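Local coordinates for protein endoglucanase (Uncultured bacterium, PDB 3X17) that hydrolyses internal beta-1,4-glucosidic bonds in cellulose and related glucans, as a family 9 glycoside hydrolase, at residues A[349-353]-A[354-358]; A[359-362]-A[363-367]; A[384-387]-A[388-392]. All blocks are in the same frame, centred on the assembly; numbering follows the deposited sequence.

Contact 1: A[349-353]-A[354-358]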
ATOM      1  N   VAL A 349     -14.975 -11.622 -15.554  1.00 38.35           N
ATOM      2  CA  VAL A 349     -13.686 -12.088 -16.072  1.00 36.00           C
ATOM      3  C   VAL A 349     -13.521 -13.569 -15.827  1.00 36.41           C
ATOM      4  O   VAL A 349     -13.052 -14.284 -16.716  1.00 37.33           O
ATOM      5  CB  VAL A 349     -12.469 -11.346 -15.442  1.00 36.73           C
ATOM      6  CG1 VAL A 349     -11.177 -12.108 -15.731  1.00 36.31           C
ATOM      7  CG2 VAL A 349     -12.366  -9.925 -15.956  1.00 34.82           C
ATOM      8  N   VAL A 350     -13.882 -14.047 -14.632  1.00 33.90           N
ATOM      9  CA  VAL A 350     -13.694 -15.485 -14.304  1.00 32.33           C
ATOM     10  C   VAL A 350     -14.840 -16.417 -14.771  1.00 34.77           C
ATOM     11  O   VAL A 350     -14.616 -17.612 -15.019  1.00 35.85           O
ATOM     12  CB  VAL A 350     -13.391 -15.693 -12.782  1.00 32.26           C
ATOM     13  CG1 VAL A 350     -14.589 -15.311 -11.905  1.00 28.82           C
ATOM     14  CG2 VAL A 350     -12.877 -17.123 -12.485  1.00 31.67           C
ATOM     15  N   THR A 351     -16.061 -15.889 -14.886  1.00 34.74           N
ATOM     16  CA  THR A 351     -17.202 -16.728 -15.296  1.00 36.80           C
ATOM     17  C   THR A 351     -17.604 -16.551 -16.760  1.00 38.45           C
ATOM     18  O   THR A 351     -18.240 -17.420 -17.325  1.00 36.88           O
ATOM     19  CB  THR A 351     -18.477 -16.506 -14.441  1.00 36.41           C
ATOM     20  OG1 THR A 351     -19.069 -15.238 -14.770  1.00 35.66           O
ATOM     21  CG2 THR A 351     -18.167 -16.590 -12.912  1.00 34.75           C
ATOM     22  N   GLY A 352     -17.389 -15.357 -17.298  1.00 40.39           N
ATOM     23  CA  GLY A 352     -17.757 -15.075 -18.663  1.00 42.22           C
ATOM     24  C   GLY A 352     -19.235 -14.788 -18.819  1.00 44.31           C
ATOM     25  O   GLY A 352     -19.682 -14.496 -19.907  1.00 42.97           O
ATOM     26  N   ARG A 353     -19.976 -14.776 -17.713  1.00 45.15           N
ATOM     27  CA  ARG A 353     -21.430 -14.670 -17.771  1.00 43.43           C
ATOM     28  C   ARG A 353     -21.972 -13.272 -18.093  1.00 44.75           C
ATOM     29  O   ARG A 353     -21.508 -12.232 -17.551  1.00 42.26           O
ATOM     30  CB  ARG A 353     -22.049 -15.182 -16.492  1.00 43.09           C
ATOM     31  CG  ARG A 353     -22.579 -16.581 -16.614  1.00 47.01           C
ATOM     32  CD  ARG A 353     -23.293 -16.971 -15.342  1.00 50.94           C
ATOM     33  NE  ARG A 353     -22.513 -18.007 -14.709  1.00 57.93           N
ATOM     34  CZ  ARG A 353     -21.944 -17.926 -13.521  1.00 49.85           C
ATOM     35  NH1 ARG A 353     -22.233 -16.938 -12.692  1.00 47.35           N
ATOM     36  NH2 ARG A 353     -21.185 -18.930 -13.130  1.00 52.56           N
ATOM     37  N   ALA A 354     -22.973 -13.267 -18.976  1.00 42.05           N
ATOM     38  CA  ALA A 354     -23.664 -12.054 -19.375  1.00 44.02           C
ATOM     39  C   ALA A 354     -24.200 -11.229 -18.199  1.00 43.24           C
ATOM     40  O   ALA A 354     -24.177  -9.979 -18.240  1.00 41.30           O
ATOM     41  CB  ALA A 354     -24.802 -12.385 -20.364  1.00 43.87           C
ATOM     42  N   GLU A 355     -24.696 -11.909 -17.162  1.00 41.56           N
ATOM     43  CA  GLU A 355     -25.312 -11.170 -16.059  1.00 42.60           C
ATOM     44  C   GLU A 355     -24.367 -10.119 -15.486  1.00 43.01           C
ATOM     45  O   GLU A 355     -24.807  -9.018 -15.155  1.00 45.50           O
ATOM     46  CB  GLU A 355     -25.837 -12.096 -14.958  1.00 44.45           C
ATOM     47  CG  GLU A 355     -24.761 -12.877 -14.171  1.00 43.72           C
ATOM     48  CD  GLU A 355     -25.372 -13.787 -13.114  1.00 42.61           C
ATOM     49  OE1 GLU A 355     -26.295 -13.343 -12.407  1.00 47.26           O
ATOM     50  OE2 GLU A 355     -24.960 -14.957 -13.007  1.00 47.13           O
ATOM     51  N   TYR A 356     -23.073 -10.452 -15.397  1.00 40.13           N
ATOM     52  CA  TYR A 356     -22.067  -9.527 -14.884  1.00 38.58           C
ATOM     53  C   TYR A 356     -21.715  -8.419 -15.891  1.00 38.05           C
ATOM     54  O   TYR A 356     -21.641  -7.245 -15.529  1.00 36.15           O
ATOM     55  CB  TYR A 356     -20.806 -10.279 -14.407  1.00 37.74           C
ATOM     56  CG  TYR A 356     -21.125 -11.409 -13.456  1.00 34.51           C
ATOM     57  CD1 TYR A 356     -21.832 -11.166 -12.281  1.00 37.36           C
ATOM     58  CD2 TYR A 356     -20.898 -12.724 -13.816  1.00 31.01           C
ATOM     59  CE1 TYR A 356     -22.183 -12.189 -11.435  1.00 36.56           C
ATOM     60  CE2 TYR A 356     -21.284 -13.771 -12.977  1.00 33.54           C
ATOM     61  CZ  TYR A 356     -21.920 -13.489 -11.798  1.00 33.73           C
ATOM     62  OH  TYR A 356     -22.293 -14.502 -10.960  1.00 35.25           O
ATOM     63  N   HIS A 357     -21.546  -8.778 -17.164  1.00 39.57           N
ATOM     64  CA  HIS A 357     -21.247  -7.756 -18.191  1.00 38.48           C
ATOM     65  C   HIS A 357     -22.418  -6.789 -18.429  1.00 38.27           C
ATOM     66  O   HIS A 357     -22.205  -5.599 -18.658  1.00 38.76           O
ATOM     67  CB  HIS A 357     -20.762  -8.374 -19.509  1.00 35.81           C
ATOM     68  CG  HIS A 357     -20.239  -7.362 -20.477  1.00 41.02           C
ATOM     69  ND1 HIS A 357     -18.901  -7.042 -20.561  1.00 42.91           N
ATOM     70  CD2 HIS A 357     -20.888  -6.479 -21.274  1.00 36.95           C
ATOM     71  CE1 HIS A 357     -18.743  -6.024 -21.386  1.00 37.66           C
ATOM     72  NE2 HIS A 357     -19.933  -5.668 -21.839  1.00 42.38           N
ATOM     73  N   ASP A 358     -23.644  -7.295 -18.321  1.00 39.87           N
ATOM     74  CA  ASP A 358     -24.840  -6.448 -18.354  1.00 40.72           C
ATOM     75  C   ASP A 358     -24.739  -5.308 -17.349  1.00 41.26           C
ATOM     76  O   ASP A 358     -25.047  -4.151 -17.673  1.00 40.51           O
ATOM     77  CB  ASP A 358     -26.122  -7.261 -18.084  1.00 40.50           C
ATOM     78  CG  ASP A 358     -26.531  -8.147 -19.272  1.00 45.03           C
ATOM     79  OD1 ASP A 358     -25.971  -7.991 -20.370  1.00 44.90           O
ATOM     80  OD2 ASP A 358     -27.370  -9.061 -19.088  1.00 53.03           O
TER

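Contact 2: A[359-362]-A[363-367]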
ATOM      1  N   TYR A 359     -24.311  -5.620 -16.125  1.00 39.69           N
ATOM      2  CA  TYR A 359     -24.212  -4.572 -15.121  1.00 37.71           C
ATOM      3  C   TYR A 359     -23.219  -3.526 -15.599  1.00 36.86           C
ATOM      4  O   TYR A 359     -23.484  -2.319 -15.551  1.00 37.19           O
ATOM      5  CB  TYR A 359     -23.807  -5.126 -13.747  1.00 38.67           C
ATOM      6  CG  TYR A 359     -23.766  -4.062 -12.660  1.00 37.49           C
ATOM      7  CD1 TYR A 359     -22.622  -3.330 -12.439  1.00 36.11           C
ATOM      8  CD2 TYR A 359     -24.898  -3.759 -11.899  1.00 38.78           C
ATOM      9  CE1 TYR A 359     -22.555  -2.363 -11.482  1.00 34.97           C
ATOM     10  CE2 TYR A 359     -24.853  -2.750 -10.955  1.00 41.82           C
ATOM     11  CZ  TYR A 359     -23.658  -2.082 -10.738  1.00 38.84           C
ATOM     12  OH  TYR A 359     -23.552  -1.096  -9.789  1.00 49.16           O
ATOM     13  N   ILE A 360     -22.094  -3.994 -16.131  1.00 36.81           N
ATOM     14  CA  ILE A 360     -21.059  -3.082 -16.617  1.00 35.83           C
ATOM     15  C   ILE A 360     -21.600  -2.175 -17.737  1.00 35.89           C
ATOM     16  O   ILE A 360     -21.454  -0.956 -17.670  1.00 34.80           O
ATOM     17  CB  ILE A 360     -19.804  -3.822 -17.070  1.00 33.83           C
ATOM     18  CG1 ILE A 360     -19.246  -4.689 -15.921  1.00 35.19           C
ATOM     19  CG2 ILE A 360     -18.756  -2.831 -17.541  1.00 32.06           C
ATOM     20  CD1 ILE A 360     -18.199  -5.750 -16.379  1.00 34.15           C
ATOM     21  N   ALA A 361     -22.284  -2.774 -18.709  1.00 36.50           N
ATOM     22  CA  ALA A 361     -22.806  -2.025 -19.869  1.00 39.82           C
ATOM     23  C   ALA A 361     -23.865  -1.002 -19.456  1.00 40.50           C
ATOM     24  O   ALA A 361     -23.863   0.126 -19.936  1.00 44.16           O
ATOM     25  CB  ALA A 361     -23.367  -2.995 -20.947  1.00 38.00           C
ATOM     26  N   ARG A 362     -24.724  -1.385 -18.518  1.00 42.30           N
ATOM     27  CA  ARG A 362     -25.705  -0.473 -17.920  1.00 43.87           C
ATOM     28  C   ARG A 362     -25.019   0.741 -17.291  1.00 44.82           C
ATOM     29  O   ARG A 362     -25.396   1.903 -17.565  1.00 42.26           O
ATOM     30  CB  ARG A 362     -26.557  -1.215 -16.885  1.00 43.38           C
ATOM     31  CG  ARG A 362     -27.732  -0.419 -16.313  1.00 52.64           C
ATOM     32  CD  ARG A 362     -28.498  -1.211 -15.206  1.00 58.46           C
ATOM     33  NE  ARG A 362     -28.227  -2.652 -15.251  1.00 66.66           N
ATOM     34  CZ  ARG A 362     -28.090  -3.441 -14.177  1.00 68.69           C
ATOM     35  NH1 ARG A 362     -28.219  -2.940 -12.947  1.00 65.91           N
ATOM     36  NH2 ARG A 362     -27.826  -4.739 -14.331  1.00 62.74           N
ATOM     37  N   MET A 363     -23.993   0.483 -16.479  1.00 43.45           N
ATOM     38  CA  MET A 363     -23.220   1.582 -15.895  1.00 44.78           C
ATOM     39  C   MET A 363     -22.548   2.420 -16.953  1.00 43.41           C
ATOM     40  O   MET A 363     -22.435   3.624 -16.790  1.00 44.08           O
ATOM     41  CB  MET A 363     -22.166   1.113 -14.888  1.00 44.58           C
ATOM     42  CG  MET A 363     -21.929   2.151 -13.792  1.00 49.41           C
ATOM     43  SD  MET A 363     -20.560   1.785 -12.666  1.00 55.00           S
ATOM     44  CE  MET A 363     -21.429   0.912 -11.351  1.00 52.13           C
ATOM     45  N   ALA A 364     -22.033   1.772 -17.994  1.00 42.11           N
ATOM     46  CA  ALA A 364     -21.327   2.496 -19.058  1.00 44.84           C
ATOM     47  C   ALA A 364     -22.243   3.534 -19.748  1.00 46.49           C
ATOM     48  O   ALA A 364     -21.785   4.621 -20.125  1.00 45.39           O
ATOM     49  CB  ALA A 364     -20.741   1.533 -20.081  1.00 41.61           C
ATOM     50  N   ARG A 365     -23.545   3.245 -19.783  1.00 48.19           N
ATOM     51  CA  ARG A 365     -24.534   4.208 -20.271  1.00 50.53           C
ATOM     52  C   ARG A 365     -24.707   5.475 -19.416  1.00 50.69           C
ATOM     53  O   ARG A 365     -24.958   6.557 -19.951  1.00 50.11           O
ATOM     54  CB  ARG A 365     -25.885   3.525 -20.506  1.00 51.74           C
ATOM     55  CG  ARG A 365     -26.206   3.267 -21.975  1.00 56.97           C
ATOM     56  CD  ARG A 365     -27.441   2.389 -22.125  1.00 65.84           C
ATOM     57  NE  ARG A 365     -27.108   0.993 -22.436  1.00 72.44           N
ATOM     58  CZ  ARG A 365     -27.483  -0.059 -21.702  1.00 73.11           C
ATOM     59  NH1 ARG A 365     -28.228   0.112 -20.614  1.00 66.44           N
ATOM     60  NH2 ARG A 365     -27.114  -1.287 -22.057  1.00 68.92           N
ATOM     61  N   THR A 366     -24.597   5.359 -18.097  1.00 50.61           N
ATOM     62  CA  THR A 366     -24.884   6.508 -17.233  1.00 50.54           C
ATOM     63  C   THR A 366     -23.635   7.168 -16.661  1.00 52.07           C
ATOM     64  O   THR A 366     -23.658   8.350 -16.276  1.00 52.18           O
ATOM     65  CB  THR A 366     -25.869   6.155 -16.102  1.00 51.50           C
ATOM     66  OG1 THR A 366     -25.540   4.873 -15.554  1.00 52.08           O
ATOM     67  CG2 THR A 366     -27.309   6.116 -16.635  1.00 51.76           C
ATOM     68  N   GLY A 367     -22.526   6.431 -16.665  1.00 51.43           N
ATOM     69  CA  GLY A 367     -21.252   6.982 -16.208  1.00 51.36           C
ATOM     70  C   GLY A 367     -20.460   5.925 -15.463  1.00 50.17           C
ATOM     71  O   GLY A 367     -20.980   5.282 -14.562  1.00 49.29           O
TER

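Contact 3: A[384-387]-A[388-392]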
ATOM      1  N   TYR A 384     -11.088  -1.435 -14.165  1.00 32.27           N
ATOM      2  CA  TYR A 384     -10.647  -0.888 -15.452  1.00 34.88           C
ATOM      3  C   TYR A 384      -9.561  -1.773 -16.043  1.00 33.63           C
ATOM      4  O   TYR A 384      -9.667  -2.219 -17.179  1.00 34.70           O
ATOM      5  CB  TYR A 384     -10.076   0.517 -15.263  1.00 33.81           C
ATOM      6  CG  TYR A 384     -11.105   1.610 -15.313  1.00 38.25           C
ATOM      7  CD1 TYR A 384     -11.887   1.924 -14.199  1.00 40.50           C
ATOM      8  CD2 TYR A 384     -11.218   2.412 -16.442  1.00 36.77           C
ATOM      9  CE1 TYR A 384     -12.816   2.983 -14.242  1.00 37.70           C
ATOM     10  CE2 TYR A 384     -12.104   3.467 -16.481  1.00 35.92           C
ATOM     11  CZ  TYR A 384     -12.917   3.737 -15.401  1.00 37.50           C
ATOM     12  OH  TYR A 384     -13.776   4.812 -15.484  1.00 29.52           O
ATOM     13  N   PHE A 385      -8.536  -2.060 -15.241  1.00 34.09           N
ATOM     14  CA  PHE A 385      -7.351  -2.752 -15.729  1.00 32.95           C
ATOM     15  C   PHE A 385      -7.668  -4.195 -16.078  1.00 32.97           C
ATOM     16  O   PHE A 385      -7.157  -4.716 -17.061  1.00 33.98           O
ATOM     17  CB  PHE A 385      -6.216  -2.689 -14.702  1.00 32.20           C
ATOM     18  CG  PHE A 385      -4.869  -3.133 -15.242  1.00 36.97           C
ATOM     19  CD1 PHE A 385      -4.131  -2.301 -16.105  1.00 28.37           C
ATOM     20  CD2 PHE A 385      -4.363  -4.387 -14.927  1.00 34.22           C
ATOM     21  CE1 PHE A 385      -2.930  -2.734 -16.653  1.00 31.29           C
ATOM     22  CE2 PHE A 385      -3.133  -4.799 -15.420  1.00 34.08           C
ATOM     23  CZ  PHE A 385      -2.407  -3.962 -16.286  1.00 30.62           C
ATOM     24  N   ASP A 386      -8.472  -4.857 -15.244  1.00 32.91           N
ATOM     25  CA  ASP A 386      -8.708  -6.293 -15.397  1.00 30.68           C
ATOM     26  C   ASP A 386      -9.661  -6.554 -16.558  1.00 31.11           C
ATOM     27  O   ASP A 386      -9.481  -7.501 -17.327  1.00 31.63           O
ATOM     28  CB  ASP A 386      -9.273  -6.906 -14.112  1.00 29.15           C
ATOM     29  CG  ASP A 386      -8.188  -7.228 -13.104  1.00 34.05           C
ATOM     30  OD1 ASP A 386      -6.992  -7.045 -13.453  1.00 39.23           O
ATOM     31  OD2 ASP A 386      -8.517  -7.580 -11.947  1.00 33.74           O
ATOM     32  N   TYR A 387     -10.654  -5.692 -16.708  1.00 30.57           N
ATOM     33  CA  TYR A 387     -11.474  -5.697 -17.909  1.00 31.42           C
ATOM     34  C   TYR A 387     -10.659  -5.586 -19.232  1.00 33.98           C
ATOM     35  O   TYR A 387     -10.758  -6.455 -20.099  1.00 31.28           O
ATOM     36  CB  TYR A 387     -12.497  -4.571 -17.855  1.00 31.15           C
ATOM     37  CG  TYR A 387     -13.522  -4.642 -18.981  1.00 36.22           C
ATOM     38  CD1 TYR A 387     -13.145  -4.415 -20.312  1.00 37.00           C
ATOM     39  CD2 TYR A 387     -14.869  -4.856 -18.705  1.00 33.54           C
ATOM     40  CE1 TYR A 387     -14.081  -4.436 -21.342  1.00 32.70           C
ATOM     41  CE2 TYR A 387     -15.820  -4.866 -19.722  1.00 40.66           C
ATOM     42  CZ  TYR A 387     -15.418  -4.684 -21.045  1.00 40.55           C
ATOM     43  OH  TYR A 387     -16.371  -4.729 -22.054  1.00 39.70           O
ATOM     44  N   VAL A 388      -9.871  -4.511 -19.359  1.00 33.00           N
ATOM     45  CA  VAL A 388      -8.971  -4.309 -20.490  1.00 34.84           C
ATOM     46  C   VAL A 388      -8.006  -5.492 -20.709  1.00 35.67           C
ATOM     47  O   VAL A 388      -7.925  -6.015 -21.821  1.00 37.31           O
ATOM     48  CB  VAL A 388      -8.205  -2.926 -20.398  1.00 35.17           C
ATOM     49  CG1 VAL A 388      -7.125  -2.838 -21.459  1.00 38.55           C
ATOM     50  CG2 VAL A 388      -9.194  -1.734 -20.562  1.00 28.97           C
ATOM     51  N   THR A 389      -7.330  -5.965 -19.660  1.00 35.48           N
ATOM     52  CA  THR A 389      -6.265  -6.964 -19.849  1.00 34.42           C
ATOM     53  C   THR A 389      -6.699  -8.419 -19.774  1.00 35.39           C
ATOM     54  O   THR A 389      -5.943  -9.298 -20.164  1.00 36.14           O
ATOM     55  CB  THR A 389      -5.095  -6.768 -18.917  1.00 33.08           C
ATOM     56  OG1 THR A 389      -5.536  -6.918 -17.546  1.00 32.19           O
ATOM     57  CG2 THR A 389      -4.488  -5.366 -19.147  1.00 32.99           C
ATOM     58  N   LEU A 390      -7.845  -8.679 -19.162  1.00 34.86           N
ATOM     59  CA  LEU A 390      -8.211 -10.064 -18.838  1.00 38.18           C
ATOM     60  C   LEU A 390      -9.597 -10.444 -19.352  1.00 38.07           C
ATOM     61  O   LEU A 390      -9.874 -11.621 -19.529  1.00 36.74           O
ATOM     62  CB  LEU A 390      -8.135 -10.324 -17.336  1.00 36.28           C
ATOM     63  CG  LEU A 390      -6.879 -10.924 -16.704  1.00 41.39           C
ATOM     64  CD1 LEU A 390      -5.644 -10.832 -17.565  1.00 45.91           C
ATOM     65  CD2 LEU A 390      -6.634 -10.364 -15.293  1.00 35.39           C
ATOM     66  N   GLY A 391     -10.424  -9.441 -19.656  1.00 40.58           N
ATOM     67  CA  GLY A 391     -11.786  -9.672 -20.125  1.00 42.88           C
ATOM     68  C   GLY A 391     -11.807 -10.292 -21.510  1.00 47.11           C
ATOM     69  O   GLY A 391     -11.160  -9.790 -22.426  1.00 49.27           O
ATOM     70  N   GLN A 392     -12.528 -11.397 -21.666  1.00 49.00           N
ATOM     71  CA  GLN A 392     -12.697 -12.008 -22.979  1.00 53.21           C
ATOM     72  C   GLN A 392     -14.017 -11.611 -23.598  1.00 54.04           C
ATOM     73  O   GLN A 392     -15.053 -11.570 -22.918  1.00 55.45           O
ATOM     74  CB  GLN A 392     -12.634 -13.524 -22.864  1.00 53.04           C
ATOM     75  CG  GLN A 392     -11.592 -13.985 -21.873  1.00 60.16           C
ATOM     76  CD  GLN A 392     -10.882 -15.233 -22.319  1.00 66.43           C
ATOM     77  OE1 GLN A 392      -9.669 -15.363 -22.151  1.00 71.29           O
ATOM     78  NE2 GLN A 392     -11.630 -16.165 -22.899  1.00 69.91           N
TER

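Contact 1: A[349-353]-A[354-358]
R353 and E355 form a stretched salt bridge across the turn, with NH1 of R353 3.4 Å from OE2 of E355, and the bond is weak by length although its N-H points well at the oxygen (159°). The two side chains run alongside each other in the same direction, but the guanidinium and carboxylate planes are 64° apart, so this is not a flat two-pronged pairing. A second charge partner steadies the arginine from outside: NH2 is bridged to E305 on helix 294-312. NH1 also lies 3.0 Å from OH of Y356, near the guanidinium plane, but the angle is too poor for a hydrogen bond.

On the backbone side, OG1 of T351 accepts from N of R353 at 3.1 Å, which closes an ST turn. The same OG1 is hydrogen-bonded to L347 O one turn back, so the hydroxyl ties the end of helix 337-351 to the turn. R353 holds the N-cap position of the next helix. Its carbonyl oxygen receives N of Y356 and N of H357, both through weak bonds.

Packing surrounds these polar links. OG1 of T351 sits between its backbone N and carbonyl carbon (chi1 73°), which turns it to the edge of the Y356 ring, where it lies 3.2 Å from CE2. The threonine CB sits over one guanidinium face of R353, 3.8 Å above its plane, and CG of E355 covers one face of the tyrosine ring. Y356 is buried and meets W308 edge-to-face. G352, with positive phi, ends the first helix. The arrangement is a two-residue helix-to-helix turn with an ST turn at its start and R353 in the N-cap position at its end, in the family 9 catalytic domain, whose fold is an (alpha/alpha)6 barrel.

Contact 2: A[359-362]-A[363-367]
Y359 and M363, one helical turn apart, meet through both backbone and side chain. The backbone bonds come first: N of M363 donates to O of Y359 at 3.0 Å, and N of A364 donates to O of I360 at 2.8 Å. N of R365 reaches O of A361 at 3.1 Å and makes a weak additional bond to O of R362. Further on, O of M363 accepts from two amides, those of T366 and G367. The i to i+4 bonds of M363, A364 and R365 are those of an alpha helix, here the C-terminal part of helix 354-366 in the family 9 catalytic domain, whose fold is an (alpha/alpha)6 barrel; the i to i+3 bonds of R365 and T366 mark the approach to the turn. G367 then leaves helical geometry with positive phi, at backbone angles where a CB would be jammed against the carbonyl oxygen of T366.

Among the apolar contacts, the methyl CE of M363 comes obliquely to the hydroxyl end of the Y359 ring, 3.3 Å from OH and 3.5 Å from CE1. The ring is placed there because CG of Y359 lies anti to its backbone N (chi1 -177°), while M363 bends at its last torsion (chi3 -93°) to carry CE back to it. The same tyrosine ring meets W308 edge-to-face, and it packs on R340 and A344 of helix 337-351. I360 turns its side chain to that helix as well, against A344 and V345.

The charged side chains fold along the helix surface. R365, bent at chi3, lays one face of its guanidinium over O of A361, 4.0 Å above the guanidinium plane, with CA of R362 near the same group. R362 is of like charge, but its NE stays 6.0 Å from NH1 of R365. On the backbone, O of A364 is hydrogen-bonded to R401 NH2 of helix 396-418.

Contact 3: A[384-387]-A[388-392]
At the C-terminal end of helix 381-390, T389 folds back on F385, one turn earlier. O of F385 is gripped twice: N of T389 donates at 2.9 Å, and OG1 donates at 2.8 Å from the opposite face of the carbonyl plane. OG1 lies between the backbone N and the carbonyl carbon of T389 (chi1 62°), which brings the hydroxyl back to that oxygen, and CG2 is set over the F385 ring. This is a CH-pi contact, 3.9 Å from the ring centroid and 16° off its normal. Replacing T389 by an alanine removes OG1 and CG2 and would probably leave O of F385 with one amide bond where it had two donors, and the ring face without its methyl.

L390 lies alongside D386, its CD2 3.8 Å from OD1, while that carboxylate oxygen is salt-bridged to K196. L390 N donates to D386 O at 2.7 Å. G391 N donates to Y387 O at 3.0 Å; a CB on G391 would clash with that oxygen. Beyond this, F385 stacks on F448 and V388 packs on L402. Such a threonine hydroxyl bonded to the carbonyl four residues back is a familiar helical arrangement, found here in the (alpha/alpha)6 barrel.

How the contacts relate
Following the chain, the three contacts come strictly in series; none nests within or crosses another. Contact 1 closes the two-residue turn joining helix 337-351 to helix 354-366. Contact 2 adjoins it directly, closing helical turns and no loop, and runs on through the C-terminal part of the second helix to G367, which has left helical geometry. The chain then passes V377, a ligand of a bound calcium ion together with D333, D335, D338 and D339, before contact 3 ends helix 381-390. Space reunites what sequence separates: V349 CG1 packs 3.9 Å from L390 CB, and I360 CD1 lies 4.2 Å from Y387 CD2. Both earlier contacts thus rest against helix 381-390.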